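Local coordinates for protein ATP-dependent DNA helicase (PDB 5V9X) that unwinds nucleic acid duplexes as an ATP-dependent 3'-to-5' RNA:DNA helicase, probably by tracking along a bound single DNA strand, at residues A78-A83 with V100-P105; R211-L216 with A220-L225. All coordinates share one frame; numbering follows the deposited sequence.

Interaction 1 (A78-A83 with V100-P105); sequences AAFLWA and VLYVSP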
loop_
_atom_site.group_PDB
_atom_site.type_symbol
_atom_site.label_atom_id
_atom_site.label_comp_id
_atom_site.label_asym_id
_atom_site.label_seq_id
_atom_site.Cartn_x
_atom_site.Cartn_y
_atom_site.Cartn_z
ATOM N N ALA A 78 -15.030 -0.772 -19.600
ATOM C CA ALA A 78 -15.768 -1.932 -19.111
ATOM C C ALA A 78 -16.725 -1.536 -17.995
ATOM O O ALA A 78 -17.883 -1.965 -17.976
ATOM C CB ALA A 78 -14.800 -3.012 -18.628
ATOM N N ALA A 79 -16.261 -0.698 -17.067
ATOM C CA ALA A 79 -17.087 -0.300 -15.937
ATOM C C ALA A 79 -17.994 0.879 -16.263
ATOM O O ALA A 79 -19.048 1.033 -15.636
ATOM C CB ALA A 79 -16.203 0.042 -14.738
ATOM N N PHE A 80 -17.622 1.708 -17.236
ATOM C CA PHE A 80 -18.324 2.962 -17.477
ATOM C C PHE A 80 -19.343 2.896 -18.607
ATOM O O PHE A 80 -20.405 3.516 -18.500
ATOM C CB PHE A 80 -17.321 4.082 -17.778
ATOM C CG PHE A 80 -16.887 4.854 -16.564
ATOM C CD1 PHE A 80 -17.704 5.836 -16.025
ATOM C CD2 PHE A 80 -15.662 4.607 -15.966
ATOM C CE1 PHE A 80 -17.310 6.552 -14.910
ATOM C CE2 PHE A 80 -15.262 5.320 -14.850
ATOM C CZ PHE A 80 -16.086 6.294 -14.322
ATOM N N LEU A 81 -19.056 2.149 -19.681
ATOM C CA LEU A 81 -19.795 2.334 -20.930
ATOM C C LEU A 81 -21.279 2.027 -20.771
ATOM O O LEU A 81 -22.125 2.740 -21.323
ATOM C CB LEU A 81 -19.196 1.469 -22.039
ATOM C CG LEU A 81 -19.712 1.832 -23.434
ATOM C CD1 LEU A 81 -19.267 3.238 -23.812
ATOM C CD2 LEU A 81 -19.263 0.820 -24.473
ATOM N N TRP A 82 -21.619 0.969 -20.032
ATOM C CA TRP A 82 -23.029 0.638 -19.850
ATOM C C TRP A 82 -23.762 1.754 -19.117
ATOM O O TRP A 82 -24.869 2.146 -19.504
ATOM C CB TRP A 82 -23.184 -0.684 -19.101
ATOM C CG TRP A 82 -24.622 -1.054 -18.923
ATOM C CD1 TRP A 82 -25.369 -0.924 -17.790
ATOM C CD2 TRP A 82 -25.500 -1.583 -19.925
ATOM N NE1 TRP A 82 -26.654 -1.354 -18.019
ATOM C CE2 TRP A 82 -26.761 -1.763 -19.322
ATOM C CE3 TRP A 82 -25.340 -1.929 -21.270
ATOM C CZ2 TRP A 82 -27.855 -2.275 -20.018
ATOM C CZ3 TRP A 82 -26.428 -2.437 -21.959
ATOM C CH2 TRP A 82 -27.667 -2.605 -21.332
ATOM N N ALA A 83 -23.157 2.277 -18.048
ATOM C CA ALA A 83 -23.751 3.413 -17.352
ATOM C C ALA A 83 -23.812 4.637 -18.256
ATOM O O ALA A 83 -24.772 5.416 -18.197
ATOM C CB ALA A 83 -22.962 3.721 -16.080
ATOM N N VAL A 100 -23.648 8.111 -11.297
ATOM C CA VAL A 100 -22.510 7.201 -11.256
ATOM C C VAL A 100 -21.493 7.747 -10.265
ATOM O O VAL A 100 -21.217 8.950 -10.247
ATOM C CB VAL A 100 -21.876 7.022 -12.653
ATOM C CG1 VAL A 100 -20.635 6.143 -12.577
ATOM C CG2 VAL A 100 -22.890 6.436 -13.625
ATOM N N LEU A 101 -20.942 6.861 -9.436
ATOM C CA LEU A 101 -19.928 7.228 -8.451
ATOM C C LEU A 101 -18.678 6.396 -8.708
ATOM O O LEU A 101 -18.681 5.178 -8.500
ATOM C CB LEU A 101 -20.440 7.019 -7.026
ATOM C CG LEU A 101 -19.454 7.387 -5.911
ATOM C CD1 LEU A 101 -19.153 8.877 -5.919
ATOM C CD2 LEU A 101 -19.977 6.950 -4.555
ATOM N N TYR A 102 -17.616 7.053 -9.159
ATOM C CA TYR A 102 -16.318 6.420 -9.353
ATOM C C TYR A 102 -15.403 6.814 -8.202
ATOM O O TYR A 102 -15.266 8.002 -7.892
ATOM C CB TYR A 102 -15.711 6.836 -10.696
ATOM C CG TYR A 102 -14.264 6.430 -10.888
ATOM C CD1 TYR A 102 -13.232 7.207 -10.379
ATOM C CD2 TYR A 102 -13.930 5.283 -11.597
ATOM C CE1 TYR A 102 -11.914 6.847 -10.552
ATOM C CE2 TYR A 102 -12.611 4.918 -11.779
ATOM C CZ TYR A 102 -11.604 5.704 -11.251
ATOM O OH TYR A 102 -10.282 5.358 -11.421
ATOM N N VAL A 103 -14.771 5.821 -7.577
ATOM C CA VAL A 103 -13.876 6.040 -6.446
ATOM C C VAL A 103 -12.480 5.575 -6.830
ATOM O O VAL A 103 -12.298 4.427 -7.257
ATOM C CB VAL A 103 -14.363 5.308 -5.182
ATOM C CG1 VAL A 103 -13.400 5.544 -4.030
ATOM C CG2 VAL A 103 -15.766 5.763 -4.809
ATOM N N SER A 104 -11.496 6.462 -6.671
ATOM C CA SER A 104 -10.098 6.164 -6.926
ATOM C C SER A 104 -9.267 6.389 -5.669
ATOM O O SER A 104 -9.454 7.395 -4.976
ATOM C CB SER A 104 -9.537 7.036 -8.057
ATOM O OG SER A 104 -8.131 6.879 -8.167
ATOM N N PRO A 105 -8.343 5.479 -5.350
ATOM C CA PRO A 105 -7.468 5.707 -4.189
ATOM C C PRO A 105 -6.432 6.795 -4.414
ATOM O O PRO A 105 -5.875 7.306 -3.434
ATOM C CB PRO A 105 -6.806 4.341 -3.971
ATOM C CG PRO A 105 -6.844 3.688 -5.316
ATOM C CD PRO A 105 -8.100 4.176 -5.991
#
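Phe80 lays one margin of its ring against Tyr102, with CE2 3.5 Å from Tyr102 CD2 and CZ 3.7 Å from Tyr102 CB. Tyr102 CD2 lies near the plane of the Phe80 ring, so this is no full stack: the planes are inclined by 29°, the centroids are 5.7 Å apart, and the rings barely overlap. On the neighbouring ring position, Phe80 CE1 approaches Val100 CG1 at 4.1 Å. The other branch of Val100, CG2, meets Ala83 CB at 3.7 Å; a methyl group suits this spot, where the helix comes close to the start of the strand. Val100 and Tyr102, two apart on strand 100-103, both face the helix. Tyr102 holds its ring beside Phe80 because chi1 (170°) sets CG opposite the backbone N, while its OH is hydrogen-bonded to Asp191, which satisfies the polar end of an otherwise apolar contact. The 78-83 part of helix 75-88 runs nearly antiparallel to strand 100-103 (168°), as expected of a helix flanking the parallel sheet of a RecA-like helicase domain. Phe80 also touches Val162 of strand 162-165, and Val113 of helix 107-116 touches both aromatic side chains.

Interaction 2 (R211-L216 with A220-L225); sequences RLDQLL and AQRIGL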
loop_
_atom_site.group_PDB
_atom_site.type_symbol
_atom_site.label_atom_id
_atom_site.label_comp_id
_atom_site.label_asym_id
_atom_site.label_seq_id
_atom_site.Cartn_x
_atom_site.Cartn_y
_atom_site.Cartn_z
ATOM N N ARG A 211 -23.037 3.081 4.207
ATOM C CA ARG A 211 -23.766 4.303 4.532
ATOM C C ARG A 211 -24.413 4.901 3.289
ATOM O O ARG A 211 -25.503 5.479 3.362
ATOM C CB ARG A 211 -22.831 5.312 5.194
ATOM C CG ARG A 211 -22.346 4.894 6.572
ATOM C CD ARG A 211 -21.257 5.822 7.080
ATOM N NE ARG A 211 -21.667 7.224 7.063
ATOM C CZ ARG A 211 -20.858 8.239 7.347
ATOM N NH1 ARG A 211 -19.594 8.009 7.671
ATOM N NH2 ARG A 211 -21.310 9.485 7.307
ATOM N N LEU A 212 -23.752 4.774 2.135
ATOM C CA LEU A 212 -24.364 5.188 0.877
ATOM C C LEU A 212 -25.623 4.379 0.591
ATOM O O LEU A 212 -26.697 4.944 0.351
ATOM C CB LEU A 212 -23.361 5.039 -0.268
ATOM C CG LEU A 212 -23.886 5.317 -1.681
ATOM C CD1 LEU A 212 -24.193 6.796 -1.870
ATOM C CD2 LEU A 212 -22.901 4.832 -2.730
ATOM N N ASP A 213 -25.510 3.046 0.633
ATOM C CA ASP A 213 -26.641 2.179 0.319
ATOM C C ASP A 213 -27.859 2.482 1.183
ATOM O O ASP A 213 -28.995 2.226 0.766
ATOM C CB ASP A 213 -26.235 0.711 0.476
ATOM C CG ASP A 213 -25.363 0.219 -0.663
ATOM O OD1 ASP A 213 -25.163 0.982 -1.631
ATOM O OD2 ASP A 213 -24.879 -0.933 -0.593
ATOM N N GLN A 214 -27.651 3.025 2.383
ATOM C CA GLN A 214 -28.772 3.417 3.227
ATOM C C GLN A 214 -29.397 4.743 2.813
ATOM O O GLN A 214 -30.474 5.082 3.315
ATOM C CB GLN A 214 -28.335 3.486 4.692
ATOM C CG GLN A 214 -28.019 2.126 5.298
ATOM C CD GLN A 214 -29.094 1.091 5.005
ATOM O OE1 GLN A 214 -28.797 -0.015 4.553
ATOM N NE2 GLN A 214 -30.349 1.444 5.268
ATOM N N LEU A 215 -28.758 5.495 1.919
ATOM C CA LEU A 215 -29.327 6.724 1.378
ATOM C C LEU A 215 -30.101 6.497 0.087
ATOM O O LEU A 215 -30.677 7.451 -0.448
ATOM C CB LEU A 215 -28.225 7.758 1.124
ATOM C CG LEU A 215 -27.487 8.330 2.334
ATOM C CD1 LEU A 215 -26.492 9.394 1.890
ATOM C CD2 LEU A 215 -28.472 8.898 3.344
ATOM N N LEU A 216 -30.127 5.271 -0.422
ATOM C CA LEU A 216 -30.748 4.956 -1.697
ATOM C C LEU A 216 -31.993 4.108 -1.482
ATOM O O LEU A 216 -32.109 3.388 -0.486
ATOM C CB LEU A 216 -29.768 4.206 -2.605
ATOM C CG LEU A 216 -28.313 4.675 -2.570
ATOM C CD1 LEU A 216 -27.410 3.744 -3.366
ATOM C CD2 LEU A 216 -28.216 6.084 -3.097
ATOM N N ALA A 220 -26.638 0.471 -4.572
ATOM C CA ALA A 220 -26.073 0.653 -5.898
ATOM C C ALA A 220 -25.317 -0.591 -6.347
ATOM O O ALA A 220 -24.828 -1.381 -5.535
ATOM C CB ALA A 220 -25.138 1.863 -5.916
ATOM N N GLN A 221 -25.238 -0.762 -7.662
ATOM C CA GLN A 221 -24.405 -1.801 -8.246
ATOM C C GLN A 221 -22.936 -1.437 -8.069
ATOM O O GLN A 221 -22.536 -0.297 -8.327
ATOM C CB GLN A 221 -24.744 -1.964 -9.728
ATOM C CG GLN A 221 -23.965 -3.040 -10.455
ATOM C CD GLN A 221 -24.269 -3.058 -11.942
ATOM O OE1 GLN A 221 -24.426 -2.008 -12.567
ATOM N NE2 GLN A 221 -24.361 -4.251 -12.514
ATOM N N ARG A 222 -22.132 -2.399 -7.622
ATOM C CA ARG A 222 -20.725 -2.168 -7.314
ATOM C C ARG A 222 -19.842 -2.870 -8.336
ATOM O O ARG A 222 -20.000 -4.070 -8.582
ATOM C CB ARG A 222 -20.388 -2.651 -5.902
ATOM C CG ARG A 222 -21.145 -1.915 -4.814
ATOM C CD ARG A 222 -20.692 -2.344 -3.433
ATOM N NE ARG A 222 -21.514 -1.749 -2.387
ATOM C CZ ARG A 222 -21.307 -1.914 -1.085
ATOM N NH1 ARG A 222 -20.296 -2.659 -0.660
ATOM N NH2 ARG A 222 -22.113 -1.330 -0.207
ATOM N N ILE A 223 -18.906 -2.123 -8.917
ATOM C CA ILE A 223 -17.990 -2.636 -9.929
ATOM C C ILE A 223 -16.563 -2.373 -9.469
ATOM O O ILE A 223 -16.221 -1.241 -9.110
ATOM C CB ILE A 223 -18.247 -1.995 -11.305
ATOM C CG1 ILE A 223 -19.687 -2.262 -11.753
ATOM C CG2 ILE A 223 -17.255 -2.521 -12.332
ATOM C CD1 ILE A 223 -20.152 -1.369 -12.883
ATOM N N GLY A 224 -15.737 -3.415 -9.479
ATOM C CA GLY A 224 -14.350 -3.306 -9.071
ATOM C C GLY A 224 -13.412 -3.652 -10.211
ATOM O O GLY A 224 -13.721 -4.492 -11.059
ATOM N N LEU A 225 -12.252 -2.995 -10.220
ATOM C CA LEU A 225 -11.263 -3.143 -11.277
ATOM C C LEU A 225 -9.879 -3.287 -10.663
ATOM O O LEU A 225 -9.538 -2.571 -9.719
ATOM C CB LEU A 225 -11.278 -1.936 -12.224
ATOM C CG LEU A 225 -12.646 -1.455 -12.705
ATOM C CD1 LEU A 225 -12.528 -0.123 -13.427
ATOM C CD2 LEU A 225 -13.278 -2.500 -13.601
#
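A buried salt bridge between Asp213 and Arg222, backed by a small apolar contact of Leu216 with Ala220, ties the C-terminal end of helix 200-213 to the beginning of strand 221-226. This is a helix-to-strand connection of the RecA-like helicase domain, in which the chain leaves a helix packed on the parallel sheet, turns, and enters the sheet between strands 187-191 and 64-68. Only three residues separate the two segments, so the contact also closes the turn on itself.

The carboxylate of Asp213 divides its oxygens between two partners. OD2 takes the guanidinium of Arg222, and OD1 accepts a weak bond from the backbone N of Ala220 at 3.3 Å. A short acid suits the place because one side chain can reach both the chain just before the strand and a residue on it. Arg222 arrives from the opposite direction with its chain extended from CG to NE, a length that carries a charge from the strand across to the helix end. Its NH2 is shared with Glu210, and its NH1 is hydrogen-bonded to the carbonyl of Leu239. Two acids around one guanidinium would be expected to favour its positive charge, and the added NH1 bond limits its rotation.

Beside the polar pair, Leu216 turns CD1 to Ala220, 3.6 Å from its N and 3.9 Å from its CB. The small methyl of Ala220 touches both this leucine and Val188 of the adjacent strand. In the salt bridge itself, Arg222 NH2 lies 2.8 Å from Asp213 OD2 and approaches from above the carboxylate plane, 54° out of it, with the carboxylate and guanidinium planes 39° apart.

Overall arrangement
Interactions 1 and 2 belong to the same RecA-like domain and reach one parallel sheet, in which strand 187-191 separates strand 100-103 from strand 221-226. Their centres are 11 Å apart and their side chains touch directly: Ala79 CB packs on Ile223 CG2 at 3.7 Å on one face of the sheet, while Leu101 CD2 meets Leu212 CD2 at 4.0 Å on the other. Helices 75-88 and 200-213 thus lie on opposite faces. Interaction 1 lies nearer the nucleotide: the side chain of Tyr102 is about 6 Å from the magnesium ion and about 7 Å from the ATP analogue. Its nearest atom is about 3 Å from the bound DNA, that of interaction 2 about 11 Å.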